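Local coordinates for methyltransferase domain-containing protein (Pyrococcus horikoshii, PDB 1VE3) that binds S-adenosylmethionine and probably acts as a SAM-dependent methyltransferase, its methyl acceptor being unknown, at residues K41-A46 with D105-I110; F52-E57 with V87-G92; F116-L121 with N192-T197; D144-L149 with P169-R174. All blocks are in the same frame, centred on the assembly; numbering follows the deposited sequence.

Interaction 1. Residues K41-A46 with D105-I110; sequences KVLDLA and DYVIFI. With SAM (S-adenosylmethionine), chain C.
Two neighbouring parallel strands of the Rossmann-like methyltransferase sheet, 41-45 and 104-110, meet here and end at the S-adenosylmethionine pocket. At the start, Asp-105 OD2 takes the backbone N of Lys-41 at 2.8 Å through its anti lone pair, in a nearly straight bond. Lys-41 O accepts two backbone donors, Asp-105 N and Tyr-106 N. Further along, Leu-43 N bonds to Tyr-106 O, Ile-108 N to Leu-43 O and Leu-45 N to Ile-108 O. On one face of the sheet, Val-42 CG2 lies 3.8 Å from Tyr-106 CB. On the same face the end of Ile-108 leans to Asp-44. Its CG1 sits between the backbone N and the carbonyl carbon (chi1 64°), and from there it comes 3.6 Å from Asp-44 OD1. Asp-44 OD2 bonds to Ser-53 OG. On the other face, Leu-43 and Val-107 lie side by side. Leu-45 O meets the edge of the Phe-109 ring, 3.5 Å from CD1. A water bridges Asp-44 OD1, Leu-45 O and Ile-110 N. The ligand amino N donates to Ala-46 O at 2.7 Å and to Ile-110 O at 3.1 Å. Binding of the methionine end of SAM at the carboxyl ends of these strands is typical of class I methyltransferases.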
# COMPACT_ATOMS: atom_id res chain seq x y z
N LYS A 41 16.03 -2.35 -21.40
CA LYS A 41 15.85 -0.91 -21.21
C LYS A 41 14.36 -0.60 -21.11
O LYS A 41 13.59 -0.87 -22.05
CB LYS A 41 16.48 -0.17 -22.38
CG LYS A 41 16.81 1.28 -22.12
CD LYS A 41 17.83 1.78 -23.13
CE LYS A 41 18.31 3.18 -22.81
NZ LYS A 41 19.48 3.55 -23.65
N VAL A 42 13.94 -0.04 -19.98
CA VAL A 42 12.53 0.27 -19.77
C VAL A 42 12.21 1.77 -19.71
O VAL A 42 12.97 2.56 -19.15
CB VAL A 42 12.01 -0.37 -18.46
CG1 VAL A 42 10.51 -0.18 -18.34
CG2 VAL A 42 12.37 -1.85 -18.44
N LEU A 43 11.07 2.14 -20.29
CA LEU A 43 10.61 3.53 -20.26
C LEU A 43 9.32 3.60 -19.44
O LEU A 43 8.32 2.97 -19.78
CB LEU A 43 10.34 4.05 -21.67
CG LEU A 43 9.64 5.42 -21.70
CD1 LEU A 43 10.57 6.47 -21.14
CD2 LEU A 43 9.22 5.78 -23.12
N ASP A 44 9.36 4.36 -18.34
CA ASP A 44 8.20 4.53 -17.48
C ASP A 44 7.50 5.81 -17.95
O ASP A 44 7.79 6.91 -17.47
CB ASP A 44 8.63 4.67 -16.01
CG ASP A 44 7.46 4.55 -15.05
OD1 ASP A 44 6.30 4.57 -15.51
OD2 ASP A 44 7.70 4.45 -13.82
N LEU A 45 6.57 5.67 -18.89
CA LEU A 45 5.86 6.81 -19.45
C LEU A 45 4.79 7.31 -18.47
O LEU A 45 3.90 6.55 -18.05
CB LEU A 45 5.24 6.41 -20.79
CG LEU A 45 4.84 7.55 -21.73
CD1 LEU A 45 6.00 8.53 -21.88
CD2 LEU A 45 4.46 6.98 -23.08
N ALA A 46 4.87 8.60 -18.14
CA ALA A 46 3.96 9.21 -17.17
C ALA A 46 4.25 8.47 -15.85
O ALA A 46 3.36 7.87 -15.25
CB ALA A 46 2.49 9.01 -17.60
N ASP A 105 13.19 -1.64 -24.80
CA ASP A 105 12.80 -3.04 -24.83
C ASP A 105 11.42 -3.14 -24.19
O ASP A 105 10.65 -4.05 -24.47
CB ASP A 105 13.78 -3.89 -24.01
CG ASP A 105 15.15 -3.97 -24.64
OD1 ASP A 105 15.27 -4.53 -25.76
OD2 ASP A 105 16.11 -3.46 -24.00
N TYR A 106 11.13 -2.18 -23.30
CA TYR A 106 9.85 -2.11 -22.60
C TYR A 106 9.44 -0.67 -22.37
O TYR A 106 10.27 0.23 -22.23
CB TYR A 106 9.92 -2.77 -21.21
CG TYR A 106 10.24 -4.23 -21.17
CD1 TYR A 106 11.55 -4.67 -21.02
CD2 TYR A 106 9.23 -5.19 -21.26
CE1 TYR A 106 11.85 -6.02 -20.93
CE2 TYR A 106 9.52 -6.54 -21.18
CZ TYR A 106 10.84 -6.95 -21.01
OH TYR A 106 11.14 -8.30 -20.93
N VAL A 107 8.13 -0.46 -22.32
CA VAL A 107 7.54 0.83 -22.06
C VAL A 107 6.33 0.51 -21.21
O VAL A 107 5.43 -0.20 -21.67
CB VAL A 107 7.07 1.52 -23.36
CG1 VAL A 107 6.23 2.73 -23.03
CG2 VAL A 107 8.28 1.92 -24.19
N ILE A 108 6.31 0.98 -19.97
CA ILE A 108 5.18 0.73 -19.09
C ILE A 108 4.38 2.02 -18.97
O ILE A 108 4.95 3.12 -18.94
CB ILE A 108 5.62 0.24 -17.69
CG1 ILE A 108 6.43 1.31 -16.97
CG2 ILE A 108 6.45 -1.03 -17.85
CD1 ILE A 108 6.86 0.92 -15.56
N PHE A 109 3.07 1.87 -18.91
CA PHE A 109 2.13 2.99 -18.87
C PHE A 109 1.03 2.58 -17.89
O PHE A 109 0.12 1.81 -18.22
CB PHE A 109 1.60 3.19 -20.30
CG PHE A 109 0.75 4.41 -20.50
CD1 PHE A 109 1.19 5.66 -20.08
CD2 PHE A 109 -0.45 4.32 -21.19
CE1 PHE A 109 0.44 6.80 -20.33
CE2 PHE A 109 -1.21 5.45 -21.45
CZ PHE A 109 -0.77 6.70 -21.02
N ILE A 110 1.13 3.11 -16.67
CA ILE A 110 0.20 2.74 -15.61
C ILE A 110 -0.73 3.83 -15.07
O ILE A 110 -0.30 4.95 -14.80
CB ILE A 110 1.00 2.14 -14.42
CG1 ILE A 110 1.76 0.89 -14.90
CG2 ILE A 110 0.07 1.81 -13.26
CD1 ILE A 110 2.64 0.24 -13.85
N SAM C . 2.49 5.84 -13.71
CA SAM C . 2.18 6.61 -12.47
C SAM C . 1.96 5.64 -11.31
O SAM C . 2.39 5.95 -10.20
OXT SAM C . 1.33 4.57 -11.60
CB SAM C . 0.92 7.38 -12.72
CG SAM C . 0.80 8.56 -11.89
SD SAM C . -0.74 9.53 -12.16
CE SAM C . -2.01 8.50 -11.78
C5' SAM C . -0.69 9.99 -13.90
C4' SAM C . 0.56 10.88 -14.39
O4' SAM C . 0.43 11.14 -15.83
C3' SAM C . 0.59 12.28 -13.80
O3' SAM C . 1.84 12.11 -12.95
C2' SAM C . 0.94 13.28 -14.85
O2' SAM C . 1.84 14.33 -14.66
C1' SAM C . 1.20 12.30 -16.06
N9 SAM C . 0.87 12.91 -17.35
C8 SAM C . -0.27 13.55 -17.83
N7 SAM C . -0.17 13.96 -19.07
C5 SAM C . 1.08 13.59 -19.45
C6 SAM C . 1.86 13.72 -20.68
N6 SAM C . 1.37 14.32 -21.78
N1 SAM C . 3.18 13.21 -20.73
C2 SAM C . 3.71 12.60 -19.63
N3 SAM C . 3.08 12.42 -18.44
C4 SAM C . 1.76 12.94 -18.40
O HOH W 1 3.65 4.64 -16.28

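Interaction 2. Residues F52-E57 with V87-G92; sequences FSFLLE and VEFIVG. With SAM (S-adenosylmethionine), chain C.
Aromatic contact joins helix 51-58 to strand 88-91, where CZ and CE1 of Phe-54 come to the edge of the Phe-89 ring near its CZ and CE2. The CZ atoms of Phe-54 and Phe-89 are 3.6 Å apart. The ring planes stand at 78° with centroids 5.7 Å apart. Phe-54 CG lies anti to the carbonyl carbon, and with chi1 at -56° the far end of the ring comes close to Phe-89. Apolar packing adds Val-87. Its CG1 is 3.9 Å from Ser-53 CB and also covers the rim of one Phe-89 face. Glu-57 lays its extended chain across Val-87, with OE2 3.4 Å from Val-87 CG2. This helix follows strand 41-45 in the Rossmann-like fold and packs on the sheet, whose outermost strand within this chain at this end is 88-91. Replacing Phe-89 by alanine would probably open a gap beside Phe-54 CZ and Ser-53 and lose the contact at the ring edge. The polar ends find their partners outside the two segments. Glu-57 OE2 accepts from Ser-85 OG and Asn-86 N. The Ser-53 hydroxyl, its OG 3.9 Å from Phe-89 CE1, is held by strand 41-45. The ligand touches both segments, with Phe-52 CE2 3.7 Å from SAM OXT and Gly-92 O 3.5 Å from SAM C2.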
# COMPACT_ATOMS: atom_id res chain seq x y z
N PHE A 52 7.08 2.79 -9.69
CA PHE A 52 7.28 1.58 -10.48
C PHE A 52 8.65 1.53 -11.13
O PHE A 52 9.11 0.47 -11.54
CB PHE A 52 6.16 1.44 -11.53
CG PHE A 52 4.85 1.01 -10.95
CD1 PHE A 52 4.60 -0.34 -10.71
CD2 PHE A 52 3.90 1.94 -10.56
CE1 PHE A 52 3.42 -0.75 -10.09
CE2 PHE A 52 2.72 1.54 -9.94
CZ PHE A 52 2.48 0.20 -9.71
N SER A 53 9.32 2.67 -11.20
CA SER A 53 10.66 2.71 -11.76
C SER A 53 11.60 2.02 -10.78
O SER A 53 12.30 1.07 -11.14
CB SER A 53 11.09 4.16 -11.99
OG SER A 53 10.33 4.76 -13.02
N PHE A 54 11.60 2.48 -9.53
CA PHE A 54 12.45 1.89 -8.50
C PHE A 54 12.20 0.39 -8.41
O PHE A 54 13.14 -0.39 -8.25
CB PHE A 54 12.18 2.56 -7.15
CG PHE A 54 12.36 4.05 -7.18
CD1 PHE A 54 13.51 4.62 -7.74
CD2 PHE A 54 11.36 4.90 -6.70
CE1 PHE A 54 13.66 5.99 -7.82
CE2 PHE A 54 11.50 6.28 -6.78
CZ PHE A 54 12.66 6.83 -7.34
N LEU A 55 10.95 -0.01 -8.52
CA LEU A 55 10.62 -1.43 -8.46
C LEU A 55 11.35 -2.21 -9.57
O LEU A 55 11.96 -3.24 -9.31
CB LEU A 55 9.12 -1.65 -8.61
CG LEU A 55 8.70 -3.11 -8.69
CD1 LEU A 55 9.02 -3.80 -7.37
CD2 LEU A 55 7.21 -3.21 -9.00
N LEU A 56 11.27 -1.71 -10.80
CA LEU A 56 11.92 -2.38 -11.92
C LEU A 56 13.44 -2.32 -11.80
O LEU A 56 14.13 -3.29 -12.10
CB LEU A 56 11.50 -1.76 -13.26
CG LEU A 56 10.07 -2.02 -13.75
CD1 LEU A 56 9.93 -1.51 -15.19
CD2 LEU A 56 9.77 -3.52 -13.70
N GLU A 57 13.94 -1.18 -11.35
CA GLU A 57 15.38 -1.00 -11.17
C GLU A 57 15.95 -2.05 -10.21
O GLU A 57 17.07 -2.51 -10.40
CB GLU A 57 15.69 0.39 -10.63
CG GLU A 57 17.16 0.60 -10.31
CD GLU A 57 17.40 1.82 -9.46
OE1 GLU A 57 16.83 1.89 -8.35
OE2 GLU A 57 18.18 2.70 -9.88
N VAL A 87 17.99 5.54 -11.51
CA VAL A 87 16.93 5.79 -12.48
C VAL A 87 16.95 7.26 -12.87
O VAL A 87 16.95 8.13 -12.00
CB VAL A 87 15.54 5.45 -11.91
CG1 VAL A 87 14.46 5.78 -12.93
CG2 VAL A 87 15.47 3.98 -11.53
N GLU A 88 16.99 7.53 -14.17
CA GLU A 88 17.00 8.90 -14.66
C GLU A 88 15.60 9.40 -14.97
O GLU A 88 14.89 8.81 -15.79
CB GLU A 88 17.85 9.03 -15.92
CG GLU A 88 17.68 10.39 -16.59
CD GLU A 88 18.61 10.61 -17.77
OE1 GLU A 88 18.59 9.78 -18.71
OE2 GLU A 88 19.34 11.62 -17.75
N PHE A 89 15.21 10.48 -14.31
CA PHE A 89 13.90 11.08 -14.52
C PHE A 89 14.02 12.30 -15.40
O PHE A 89 14.88 13.15 -15.20
CB PHE A 89 13.28 11.45 -13.17
CG PHE A 89 12.96 10.27 -12.32
CD1 PHE A 89 11.94 9.40 -12.68
CD2 PHE A 89 13.70 10.00 -11.17
CE1 PHE A 89 11.66 8.27 -11.91
CE2 PHE A 89 13.42 8.88 -10.39
CZ PHE A 89 12.40 8.01 -10.76
N ILE A 90 13.14 12.37 -16.39
CA ILE A 90 13.13 13.48 -17.33
C ILE A 90 11.74 14.05 -17.47
O ILE A 90 10.76 13.31 -17.51
CB ILE A 90 13.60 13.03 -18.73
CG1 ILE A 90 14.97 12.36 -18.64
CG2 ILE A 90 13.68 14.23 -19.66
CD1 ILE A 90 15.46 11.80 -19.96
N VAL A 91 11.65 15.38 -17.53
CA VAL A 91 10.37 16.05 -17.69
C VAL A 91 10.05 16.07 -19.18
O VAL A 91 10.67 16.83 -19.93
CB VAL A 91 10.43 17.49 -17.15
CG1 VAL A 91 9.11 18.19 -17.39
CG2 VAL A 91 10.75 17.48 -15.67
N GLY A 92 9.11 15.24 -19.60
CA GLY A 92 8.75 15.18 -21.00
C GLY A 92 7.28 14.92 -21.27
O GLY A 92 6.50 14.64 -20.35
N SAM C . 2.49 5.84 -13.71
CA SAM C . 2.18 6.61 -12.47
C SAM C . 1.96 5.64 -11.31
O SAM C . 2.39 5.95 -10.20
OXT SAM C . 1.33 4.57 -11.60
CB SAM C . 0.92 7.38 -12.72
CG SAM C . 0.80 8.56 -11.89
SD SAM C . -0.74 9.53 -12.16
CE SAM C . -2.01 8.50 -11.78
C5' SAM C . -0.69 9.99 -13.90
C4' SAM C . 0.56 10.88 -14.39
O4' SAM C . 0.43 11.14 -15.83
C3' SAM C . 0.59 12.28 -13.80
O3' SAM C . 1.84 12.11 -12.95
C2' SAM C . 0.94 13.28 -14.85
O2' SAM C . 1.84 14.33 -14.66
C1' SAM C . 1.20 12.30 -16.06
N9 SAM C . 0.87 12.91 -17.35
C8 SAM C . -0.27 13.55 -17.83
N7 SAM C . -0.17 13.96 -19.07
C5 SAM C . 1.08 13.59 -19.45
C6 SAM C . 1.86 13.72 -20.68
N6 SAM C . 1.37 14.32 -21.78
N1 SAM C . 3.18 13.21 -20.73
C2 SAM C . 3.71 12.60 -19.63
N3 SAM C . 3.08 12.42 -18.44
C4 SAM C . 1.76 12.94 -18.40

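Interaction 3. Residues F116-L121 with N192-T197; sequences FEPLEL and NVWGKT. With SAM (S-adenosylmethionine), chain C.
Trp-194 lays one face of its indole against Leu-121. Leu-121 CD2 stands 3.7 Å from the centroid of the six-membered ring and 19° off its normal, a CH-pi contact. The leucine CG is anti to the backbone N (chi1 -173°), and CD2 reaches the indole from that branch. The ring is also gripped at its edge. Trp-194 NE1 donates to Phe-116 O at 2.9 Å, with the acceptor in the ring plane. NE1 lies nearly in line with the C=O, though the N-H...O angle is 150°. This bond probably helps to fix the rotation of the indole. At the far end of the ring, Pro-118 CA lies near its plane, 3.6 Å from Trp-194 CH2.

Asn-192 sits beside the same turn. Its OD1 is 3.4 Å from Glu-117 CA. Its ND2 donates to Val-114 O and to a water at 2.9 Å, and that water also donates to Glu-120 OE1. Glu-120 OE1 in turn accepts from Glu-117 N at the N-cap, a bond of 3.0 Å. Phe-116 turns its ring the other way, to the adenine, with CE1 3.6 Å from SAM N6.

The contact therefore ties the start of helix 118-131, next to the adenine, to the link between strand 188-192 and helix 196-203. Val-199 and Leu-202 of the latter helix also touch the indole.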
# COMPACT_ATOMS: atom_id res chain seq x y z
N PHE A 116 -5.68 11.65 -20.98
CA PHE A 116 -5.66 11.80 -22.42
C PHE A 116 -7.00 11.65 -23.14
O PHE A 116 -7.73 10.69 -22.92
CB PHE A 116 -4.67 10.79 -23.02
CG PHE A 116 -3.27 10.88 -22.45
CD1 PHE A 116 -2.27 11.59 -23.11
CD2 PHE A 116 -2.97 10.27 -21.23
CE1 PHE A 116 -0.98 11.68 -22.57
CE2 PHE A 116 -1.68 10.36 -20.69
CZ PHE A 116 -0.69 11.06 -21.36
N GLU A 117 -7.32 12.62 -23.99
CA GLU A 117 -8.54 12.51 -24.78
C GLU A 117 -8.13 11.61 -25.96
O GLU A 117 -6.94 11.34 -26.15
CB GLU A 117 -9.02 13.89 -25.24
CG GLU A 117 -8.15 14.59 -26.26
CD GLU A 117 -8.72 15.93 -26.68
OE1 GLU A 117 -9.96 16.03 -26.83
OE2 GLU A 117 -7.95 16.89 -26.88
N PRO A 118 -9.10 11.14 -26.76
CA PRO A 118 -8.78 10.27 -27.90
C PRO A 118 -7.61 10.65 -28.80
O PRO A 118 -6.70 9.84 -29.02
CB PRO A 118 -10.11 10.19 -28.65
CG PRO A 118 -11.10 10.20 -27.51
CD PRO A 118 -10.56 11.32 -26.63
N LEU A 119 -7.60 11.87 -29.32
CA LEU A 119 -6.50 12.24 -30.21
C LEU A 119 -5.14 12.31 -29.51
O LEU A 119 -4.11 12.17 -30.16
CB LEU A 119 -6.79 13.57 -30.92
CG LEU A 119 -6.95 14.86 -30.12
CD1 LEU A 119 -5.62 15.27 -29.50
CD2 LEU A 119 -7.45 15.94 -31.06
N GLU A 120 -5.14 12.50 -28.20
CA GLU A 120 -3.89 12.58 -27.45
C GLU A 120 -3.38 11.17 -27.16
O GLU A 120 -2.18 10.90 -27.26
CB GLU A 120 -4.09 13.33 -26.12
CG GLU A 120 -4.68 14.74 -26.28
CD GLU A 120 -4.89 15.45 -24.95
OE1 GLU A 120 -5.32 14.79 -23.99
OE2 GLU A 120 -4.63 16.68 -24.88
N LEU A 121 -4.30 10.28 -26.80
CA LEU A 121 -3.88 8.91 -26.52
C LEU A 121 -3.41 8.28 -27.83
O LEU A 121 -2.54 7.42 -27.82
CB LEU A 121 -5.04 8.09 -25.93
CG LEU A 121 -4.62 6.69 -25.45
CD1 LEU A 121 -3.49 6.81 -24.43
CD2 LEU A 121 -5.81 5.98 -24.85
N ASN A 192 -10.92 11.98 -18.37
CA ASN A 192 -11.29 11.50 -19.70
C ASN A 192 -11.78 10.09 -19.39
O ASN A 192 -11.11 9.35 -18.67
CB ASN A 192 -10.08 11.42 -20.63
CG ASN A 192 -9.73 12.76 -21.24
OD1 ASN A 192 -10.48 13.30 -22.05
ND2 ASN A 192 -8.58 13.31 -20.86
N VAL A 193 -12.95 9.71 -19.91
CA VAL A 193 -13.49 8.39 -19.63
C VAL A 193 -13.18 7.39 -20.74
O VAL A 193 -13.51 7.61 -21.91
CB VAL A 193 -15.02 8.44 -19.45
CG1 VAL A 193 -15.52 7.10 -18.92
CG2 VAL A 193 -15.41 9.58 -18.51
N TRP A 194 -12.54 6.28 -20.38
CA TRP A 194 -12.20 5.24 -21.34
C TRP A 194 -12.81 3.88 -21.00
O TRP A 194 -12.97 3.53 -19.83
CB TRP A 194 -10.68 5.06 -21.42
CG TRP A 194 -9.98 6.18 -22.10
CD1 TRP A 194 -9.38 7.27 -21.52
CD2 TRP A 194 -9.79 6.33 -23.51
NE1 TRP A 194 -8.83 8.08 -22.48
CE2 TRP A 194 -9.07 7.53 -23.71
CE3 TRP A 194 -10.16 5.57 -24.63
CZ2 TRP A 194 -8.71 7.99 -24.99
CZ3 TRP A 194 -9.80 6.02 -25.91
CH2 TRP A 194 -9.08 7.22 -26.07
N GLY A 195 -13.18 3.15 -22.04
CA GLY A 195 -13.73 1.82 -21.87
C GLY A 195 -12.73 0.89 -22.53
O GLY A 195 -12.02 1.31 -23.45
N LYS A 196 -12.65 -0.35 -22.07
CA LYS A 196 -11.72 -1.31 -22.65
C LYS A 196 -11.82 -1.37 -24.18
O LYS A 196 -10.80 -1.50 -24.86
CB LYS A 196 -11.98 -2.70 -22.06
CG LYS A 196 -10.94 -3.75 -22.44
CD LYS A 196 -11.26 -5.10 -21.80
CE LYS A 196 -10.19 -6.15 -22.11
NZ LYS A 196 -10.11 -6.46 -23.58
N THR A 197 -13.03 -1.25 -24.72
CA THR A 197 -13.22 -1.30 -26.17
C THR A 197 -12.61 -0.09 -26.90
O THR A 197 -12.14 -0.22 -28.03
CB THR A 197 -14.72 -1.38 -26.56
OG1 THR A 197 -15.28 -2.60 -26.07
CG2 THR A 197 -14.88 -1.34 -28.08
N SAM C . 2.49 5.84 -13.71
CA SAM C . 2.18 6.61 -12.47
C SAM C . 1.96 5.64 -11.31
O SAM C . 2.39 5.95 -10.20
OXT SAM C . 1.33 4.57 -11.60
CB SAM C . 0.92 7.38 -12.72
CG SAM C . 0.80 8.56 -11.89
SD SAM C . -0.74 9.53 -12.16
CE SAM C . -2.01 8.50 -11.78
C5' SAM C . -0.69 9.99 -13.90
C4' SAM C . 0.56 10.88 -14.39
O4' SAM C . 0.43 11.14 -15.83
C3' SAM C . 0.59 12.28 -13.80
O3' SAM C . 1.84 12.11 -12.95
C2' SAM C . 0.94 13.28 -14.85
O2' SAM C . 1.84 14.33 -14.66
C1' SAM C . 1.20 12.30 -16.06
N9 SAM C . 0.87 12.91 -17.35
C8 SAM C . -0.27 13.55 -17.83
N7 SAM C . -0.17 13.96 -19.07
C5 SAM C . 1.08 13.59 -19.45
C6 SAM C . 1.86 13.72 -20.68
N6 SAM C . 1.37 14.32 -21.78
N1 SAM C . 3.18 13.21 -20.73
C2 SAM C . 3.71 12.60 -19.63
N3 SAM C . 3.08 12.42 -18.44
C4 SAM C . 1.76 12.94 -18.40
O HOH W 2 -7.15 15.65 -21.91

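Interaction 4. Residues D144-L149 with P169-R174; sequences DLRELL and PDQEER
The guanidinium groups of Arg-146 and Arg-174 meet where the short helix 145-148 faces the turn between strands 166-170 and 175-179. That turn belongs to the small three-stranded antiparallel sheet beside the main Rossmann-like sheet. The two guanidinium planes stand 73° apart. Arg-146 comes in edge first, and its NH2 lies over the centre of the Arg-174 group, 3.2 Å from Arg-174 CZ. Arg-146 NH1 is 3.3 Å from Arg-174 NH1. These are donors on two like charges, so the pair probably costs some electrostatic energy. Both arginines have other partners. Arg-174 makes a cation-pi contact with Trp-194, and Arg-146 packs on Val-193. The CG of Arg-146 is anti to its own N (chi1 -174°), and a bend at chi3 then turns the end of the chain to Arg-174.

Gln-171 crosses Arg-146 obliquely, with its amide plane 37° from the guanidinium plane. Gln-171 OE1 is 3.7 Å from Arg-146 NH2, too far to bond. Gln-171 OE1 and Arg-146 NE are buried by the contact and have no partner in the model. Cutting Arg-146 back to an alanine is likely to leave one face of the Arg-174 guanidinium and one side of the Gln-171 amide without their cover.

The N-cap of the helix is Asp-144, whose OD1 accepts from Glu-147 N. Leu-149, three residues on from Arg-146, reaches Pro-169 and Gln-171 with CD1. This atom lies 3.7 Å from Gln-171 NE2. The same Leu-149 CD1 packs on Pro-169 CB at 3.9 Å.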
# COMPACT_ATOMS: atom_id res chain seq x y z
N ASP A 144 -11.34 0.53 -16.78
CA ASP A 144 -12.45 0.81 -17.68
C ASP A 144 -13.37 1.73 -16.88
O ASP A 144 -14.31 1.28 -16.21
CB ASP A 144 -13.18 -0.48 -18.04
CG ASP A 144 -14.27 -0.26 -19.09
OD1 ASP A 144 -15.02 0.72 -18.97
OD2 ASP A 144 -14.37 -1.09 -20.02
N LEU A 145 -13.08 3.03 -16.94
CA LEU A 145 -13.93 3.83 -16.08
C LEU A 145 -15.31 4.01 -16.70
O LEU A 145 -16.29 4.31 -16.02
CB LEU A 145 -13.26 5.19 -15.88
CG LEU A 145 -13.93 6.02 -14.78
CD1 LEU A 145 -15.07 5.26 -14.09
CD2 LEU A 145 -12.96 6.42 -13.67
N ARG A 146 -15.52 3.68 -17.96
CA ARG A 146 -16.87 3.67 -18.52
C ARG A 146 -17.76 2.62 -17.85
O ARG A 146 -18.93 2.88 -17.59
CB ARG A 146 -16.81 3.44 -20.03
CG ARG A 146 -18.16 3.56 -20.73
CD ARG A 146 -17.95 3.92 -22.18
NE ARG A 146 -17.21 5.17 -22.31
CZ ARG A 146 -16.74 5.65 -23.46
NH1 ARG A 146 -16.94 4.98 -24.59
NH2 ARG A 146 -16.06 6.79 -23.48
N GLU A 147 -17.20 1.45 -17.58
CA GLU A 147 -17.97 0.38 -16.94
C GLU A 147 -18.13 0.65 -15.44
O GLU A 147 -19.14 0.30 -14.84
CB GLU A 147 -17.26 -0.96 -17.15
CG GLU A 147 -17.27 -1.47 -18.58
CD GLU A 147 -18.67 -1.63 -19.14
OE1 GLU A 147 -19.24 -0.63 -19.61
OE2 GLU A 147 -19.20 -2.76 -19.10
N LEU A 148 -17.12 1.29 -14.86
CA LEU A 148 -17.13 1.62 -13.43
C LEU A 148 -18.04 2.80 -13.11
O LEU A 148 -18.57 2.90 -12.00
CB LEU A 148 -15.71 1.93 -12.97
CG LEU A 148 -15.49 2.41 -11.54
CD1 LEU A 148 -15.87 1.31 -10.57
CD2 LEU A 148 -14.03 2.81 -11.35
N LEU A 149 -18.23 3.69 -14.08
CA LEU A 149 -19.05 4.89 -13.91
C LEU A 149 -20.35 4.62 -13.13
O LEU A 149 -20.63 5.24 -12.11
CB LEU A 149 -19.38 5.43 -15.30
CG LEU A 149 -18.60 6.70 -15.64
CD1 LEU A 149 -19.43 7.70 -16.45
CD2 LEU A 149 -18.13 7.46 -14.40
N PRO A 169 -21.36 12.88 -15.41
CA PRO A 169 -20.78 12.39 -16.66
C PRO A 169 -21.13 13.25 -17.87
O PRO A 169 -21.74 14.30 -17.76
CB PRO A 169 -21.43 11.02 -16.81
CG PRO A 169 -22.80 11.28 -16.30
CD PRO A 169 -22.56 12.11 -15.05
N ASP A 170 -20.67 12.75 -19.03
CA ASP A 170 -20.97 13.47 -20.25
C ASP A 170 -20.35 12.66 -21.36
O ASP A 170 -19.30 13.00 -21.91
CB ASP A 170 -20.32 14.85 -20.18
CG ASP A 170 -20.24 15.44 -21.59
OD1 ASP A 170 -20.75 14.79 -22.50
OD2 ASP A 170 -19.68 16.52 -21.75
N GLN A 171 -20.99 11.56 -21.75
CA GLN A 171 -20.48 10.70 -22.77
C GLN A 171 -20.53 11.30 -24.14
O GLN A 171 -19.99 10.75 -25.08
CB GLN A 171 -21.24 9.38 -22.75
CG GLN A 171 -20.38 8.20 -22.40
CD GLN A 171 -19.33 8.54 -21.35
OE1 GLN A 171 -18.29 9.13 -21.67
NE2 GLN A 171 -19.58 8.15 -20.11
N GLU A 172 -21.19 12.45 -24.28
CA GLU A 172 -21.31 13.16 -25.53
C GLU A 172 -19.97 13.89 -25.68
O GLU A 172 -19.78 14.71 -26.57
CB GLU A 172 -22.44 14.19 -25.45
CG GLU A 172 -23.76 13.62 -24.89
CD GLU A 172 -23.68 13.24 -23.42
OE1 GLU A 172 -23.50 14.14 -22.57
OE2 GLU A 172 -23.81 12.03 -23.11
N GLU A 173 -19.05 13.55 -24.78
CA GLU A 173 -17.72 14.15 -24.74
C GLU A 173 -16.70 13.14 -24.22
O GLU A 173 -15.48 13.33 -24.35
CB GLU A 173 -17.75 15.37 -23.81
CG GLU A 173 -16.57 16.32 -23.94
CD GLU A 173 -16.77 17.59 -23.14
OE1 GLU A 173 -16.72 17.54 -21.89
OE2 GLU A 173 -16.98 18.66 -23.77
N ARG A 174 -17.20 12.06 -23.61
CA ARG A 174 -16.34 11.02 -23.06
C ARG A 174 -15.53 11.54 -21.86
O ARG A 174 -14.35 11.25 -21.72
CB ARG A 174 -15.37 10.52 -24.14
CG ARG A 174 -16.04 10.06 -25.42
CD ARG A 174 -15.00 9.70 -26.47
NE ARG A 174 -14.14 8.62 -26.01
CZ ARG A 174 -14.40 7.32 -26.18
NH1 ARG A 174 -15.50 6.94 -26.81
NH2 ARG A 174 -13.56 6.41 -25.71

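Interactions 1 and 2 are buried and both involve the main sheet, interaction 1 between two of its strands and interaction 2 between a helix and its edge strand 88-91. Strand 41-45 leads into helix 51-58, and Leu-56 packs on Val-42 and Ile-108. Backbone bonds dominate interaction 1, while side-chain packing makes interaction 2. Interaction 3 is partly buried and meets interaction 1 through Phe-109, which packs on Phe-116 and Leu-121. These three contacts all touch SAM. Interaction 4 is a surface contact away from the ligand, with charged and polar groups in place of a hydrophobic core. It adjoins interaction 3, their centres about 10 Å apart. Residues 192-197 join them, as Val-193 N bonds to Arg-174 O and Lys-196 N to Asp-144 OD2.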